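Local coordinates for protein collectin placenta 1 (Mus musculus, PDB 2OX9) that probably serves as a scavenger receptor whose C-type carbohydrate-recognition domain binds the leukocyte glycan Lewis(x) at a calcium site, at residues L21-F26 / I123-C128. Sequence-based numbering, arbitrary orientation.
Sequences LEKEIF and INNFIC
The ring of Phe-126 meets the 21-26 loop with its CD2, CE2 and CZ side: CE2 lies 3.8 Å from CB of Glu-22, the carbonyl O of Glu-22 approaches CD2 and CE2 obliquely, as does CG of Glu-24 toward CE2, a looser approach. SG of Cys-128, two residues further along the same strand, sits at an edge of this ring in its plane. The Glu-24 carboxylate stands nearly perpendicular to the ring, the planes 85° apart, while the two side chains run alongside one another in the same direction. With chi1 at 56°, Phe-126 wedges CG between its own backbone N and carbonyl carbon, and this swings the ring toward the loop. A second flat group, the amide of Asn-125, takes the lysine: NZ of Lys-23 reaches its OD1 at 2.9 Å, in the carbonyl plane and on a lone pair; the lysine chain runs extended until a bend at chi4 (-58°) turns the ammonium onto that oxygen. One water accepts from ND2 of Asn-125 and, more weakly, from NZ of Lys-23, and ND2 also bonds to O of Ser-20. At the root of the same lysine side chain, CB of Lys-23 packs on CG2 of Ile-123 at 3.6 Å.

The backbones join through Glu-24 and Asn-124, an antiparallel hydrogen-bonded pair forming a single bridge: Glu-24 N to Asn-124 O is 2.9 Å, and Asn-124 N to Glu-24 O is 3.1 Å. The Glu-24 carbonyl also accepts from NE1 of Trp-63. This short bridge ties the loop between strand 15-19 and helix 26-35 to the chain leading into strand 125-131 in the C-type lectin fold. Ile-25 occupies the helix N-cap, and helix 26-35 packs against Phe-126, with Phe-32 edge-to-face to its ring and Cys-33 disulfide-bonded to Cys-128.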
ATOM      1  N   LEU A  21       9.767  -6.275  -6.608  1.00 17.64           N
ATOM      2  CA  LEU A  21      10.605  -5.852  -7.708  1.00 17.91           C
ATOM      3  C   LEU A  21       9.612  -5.882  -8.862  1.00 19.45           C
ATOM      4  O   LEU A  21       9.858  -5.333  -9.935  1.00 17.51           O
ATOM      5  CB  LEU A  21      11.736  -6.844  -7.952  1.00 20.35           C
ATOM      6  CG  LEU A  21      12.813  -6.865  -6.867  1.00 23.28           C
ATOM      7  CD1 LEU A  21      13.950  -7.780  -7.309  1.00 26.86           C
ATOM      8  CD2 LEU A  21      13.330  -5.455  -6.626  1.00 22.66           C
ATOM      9  N   GLU A  22       8.475  -6.529  -8.608  1.00 19.07           N
ATOM     10  CA  GLU A  22       7.413  -6.639  -9.597  1.00 21.58           C
ATOM     11  C   GLU A  22       6.627  -5.332  -9.618  1.00 20.97           C
ATOM     12  O   GLU A  22       6.462  -4.689  -8.582  1.00 22.03           O
ATOM     13  CB  GLU A  22       6.458  -7.794  -9.252  1.00 21.71           C
ATOM     14  CG  GLU A  22       7.048  -9.206  -9.365  1.00 23.73           C
ATOM     15  CD  GLU A  22       7.791  -9.655  -8.113  1.00 25.75           C
ATOM     16  OE1 GLU A  22       7.998  -8.823  -7.202  1.00 25.71           O
ATOM     17  OE2 GLU A  22       8.170 -10.846  -8.043  1.00 25.11           O
ATOM     18  N   LYS A  23       6.157  -4.944 -10.800  1.00 21.56           N
ATOM     19  CA  LYS A  23       5.361  -3.727 -10.972  1.00 22.45           C
ATOM     20  C   LYS A  23       4.020  -4.177 -11.550  1.00 22.77           C
ATOM     21  O   LYS A  23       3.992  -4.836 -12.593  1.00 24.43           O
ATOM     22  CB  LYS A  23       6.047  -2.761 -11.947  1.00 25.04           C
ATOM     23  CG  LYS A  23       7.469  -2.347 -11.557  1.00 28.74           C
ATOM     24  CD  LYS A  23       7.978  -1.220 -12.459  1.00 29.67           C
ATOM     25  CE  LYS A  23       9.470  -0.957 -12.275  1.00 30.69           C
ATOM     26  NZ  LYS A  23       9.836  -0.603 -10.872  1.00 30.15           N
ATOM     27  N   GLU A  24       2.916  -3.829 -10.888  1.00 19.96           N
ATOM     28  CA  GLU A  24       1.586  -4.254 -11.346  1.00 19.74           C
ATOM     29  C   GLU A  24       0.463  -3.270 -10.990  1.00 16.43           C
ATOM     30  O   GLU A  24       0.646  -2.380 -10.159  1.00 15.34           O
ATOM     31  CB  GLU A  24       1.242  -5.605 -10.717  1.00 22.23           C
ATOM     32  CG  GLU A  24       2.319  -6.675 -10.825  1.00 28.00           C
ATOM     33  CD  GLU A  24       2.400  -7.298 -12.203  1.00 31.43           C
ATOM     34  OE1 GLU A  24       1.366  -7.797 -12.692  1.00 33.41           O
ATOM     35  OE2 GLU A  24       3.500  -7.301 -12.793  1.00 35.51           O
ATOM     36  N   ILE A  25      -0.700  -3.434 -11.613  1.00 12.78           N
ATOM     37  CA  ILE A  25      -1.834  -2.575 -11.292  1.00 14.22           C
ATOM     38  C   ILE A  25      -2.290  -3.045  -9.916  1.00 13.64           C
ATOM     39  O   ILE A  25      -1.897  -4.131  -9.481  1.00 12.78           O
ATOM     40  CB  ILE A  25      -3.001  -2.729 -12.300  1.00 16.26           C
ATOM     41  CG1 ILE A  25      -3.511  -4.171 -12.316  1.00 14.44           C
ATOM     42  CG2 ILE A  25      -2.547  -2.315 -13.679  1.00 17.13           C
ATOM     43  CD1 ILE A  25      -4.701  -4.375 -13.255  1.00 19.49           C
ATOM     44  N   PHE A  26      -3.126  -2.257  -9.244  1.00 13.68           N
ATOM     45  CA  PHE A  26      -3.573  -2.613  -7.897  1.00 15.34           C
ATOM     46  C   PHE A  26      -4.127  -4.017  -7.714  1.00 17.75           C
ATOM     47  O   PHE A  26      -3.669  -4.748  -6.838  1.00 18.09           O
ATOM     48  CB  PHE A  26      -4.620  -1.631  -7.382  1.00 16.32           C
ATOM     49  CG  PHE A  26      -4.953  -1.813  -5.919  1.00 12.84           C
ATOM     50  CD1 PHE A  26      -4.107  -1.303  -4.930  1.00 14.80           C
ATOM     51  CD2 PHE A  26      -6.104  -2.488  -5.529  1.00 16.02           C
ATOM     52  CE1 PHE A  26      -4.403  -1.456  -3.577  1.00 14.36           C
ATOM     53  CE2 PHE A  26      -6.413  -2.652  -4.171  1.00 14.88           C
ATOM     54  CZ  PHE A  26      -5.556  -2.131  -3.193  1.00 15.88           C
ATOM     55  N   ILE A 123       0.619   1.356 -12.862  1.00 23.37           N
ATOM     56  CA  ILE A 123       1.582   0.289 -12.599  1.00 22.37           C
ATOM     57  C   ILE A 123       2.580   0.758 -11.537  1.00 20.23           C
ATOM     58  O   ILE A 123       3.374   1.661 -11.786  1.00 23.18           O
ATOM     59  CB  ILE A 123       2.358  -0.084 -13.881  1.00 23.46           C
ATOM     60  CG1 ILE A 123       1.373  -0.397 -15.010  1.00 22.34           C
ATOM     61  CG2 ILE A 123       3.253  -1.292 -13.616  1.00 24.67           C
ATOM     62  CD1 ILE A 123       1.958  -0.227 -16.397  1.00 25.68           C
ATOM     63  N   ASN A 124       2.522   0.141 -10.358  1.00 16.33           N
ATOM     64  CA  ASN A 124       3.400   0.469  -9.227  1.00 14.07           C
ATOM     65  C   ASN A 124       4.039  -0.780  -8.624  1.00 12.52           C
ATOM     66  O   ASN A 124       3.612  -1.894  -8.903  1.00  9.86           O
ATOM     67  CB  ASN A 124       2.593   1.125  -8.103  1.00 15.65           C
ATOM     68  CG  ASN A 124       2.297   2.581  -8.360  1.00 18.25           C
ATOM     69  OD1 ASN A 124       1.305   3.121  -7.866  1.00 23.54           O
ATOM     70  ND2 ASN A 124       3.167   3.234  -9.110  1.00 20.58           N
ATOM     71  N   ASN A 125       5.071  -0.588  -7.803  1.00 11.04           N
ATOM     72  CA  ASN A 125       5.674  -1.712  -7.096  1.00 11.62           C
ATOM     73  C   ASN A 125       4.694  -1.878  -5.940  1.00 10.96           C
ATOM     74  O   ASN A 125       3.685  -1.163  -5.878  1.00 11.58           O
ATOM     75  CB  ASN A 125       7.066  -1.364  -6.553  1.00 11.88           C
ATOM     76  CG  ASN A 125       8.138  -1.437  -7.614  1.00 14.32           C
ATOM     77  OD1 ASN A 125       8.125  -0.675  -8.571  1.00 15.66           O
ATOM     78  ND2 ASN A 125       9.072  -2.367  -7.452  1.00 16.66           N
ATOM     79  N   PHE A 126       4.962  -2.802  -5.026  1.00  8.01           N
ATOM     80  CA  PHE A 126       4.042  -2.996  -3.923  1.00  8.51           C
ATOM     81  C   PHE A 126       4.701  -3.640  -2.713  1.00  8.71           C
ATOM     82  O   PHE A 126       5.874  -4.023  -2.754  1.00  7.83           O
ATOM     83  CB  PHE A 126       2.842  -3.843  -4.392  1.00  8.44           C
ATOM     84  CG  PHE A 126       3.224  -5.171  -4.986  1.00  7.54           C
ATOM     85  CD1 PHE A 126       3.370  -6.297  -4.183  1.00 10.58           C
ATOM     86  CD2 PHE A 126       3.423  -5.301  -6.361  1.00  8.28           C
ATOM     87  CE1 PHE A 126       3.704  -7.538  -4.744  1.00  6.17           C
ATOM     88  CE2 PHE A 126       3.756  -6.527  -6.927  1.00 10.05           C
ATOM     89  CZ  PHE A 126       3.895  -7.651  -6.116  1.00 12.34           C
ATOM     90  N   ILE A 127       3.941  -3.756  -1.632  1.00  9.07           N
ATOM     91  CA  ILE A 127       4.472  -4.346  -0.409  1.00  8.73           C
ATOM     92  C   ILE A 127       3.488  -5.354   0.171  1.00 10.46           C
ATOM     93  O   ILE A 127       2.329  -5.022   0.395  1.00  8.98           O
ATOM     94  CB  ILE A 127       4.712  -3.268   0.675  1.00  9.13           C
ATOM     95  CG1 ILE A 127       5.588  -2.140   0.121  1.00  9.98           C
ATOM     96  CG2 ILE A 127       5.378  -3.908   1.897  1.00  5.23           C
ATOM     97  CD1 ILE A 127       5.660  -0.949   1.038  1.00  6.98           C
ATOM     98  N   CYS A 128       3.954  -6.576   0.413  1.00 11.24           N
ATOM     99  CA  CYS A 128       3.117  -7.608   1.010  1.00 10.77           C
ATOM    100  C   CYS A 128       3.479  -7.746   2.479  1.00 10.92           C
ATOM    101  O   CYS A 128       4.625  -7.508   2.877  1.00  8.83           O
ATOM    102  CB  CYS A 128       3.323  -8.973   0.355  1.00 14.30           C
ATOM    103  SG  CYS A 128       2.975  -9.126  -1.422  1.00 20.21           S
TER
HETATM  104  O   HOH W   1      11.766  -1.949  -8.714  1.00 22.54           O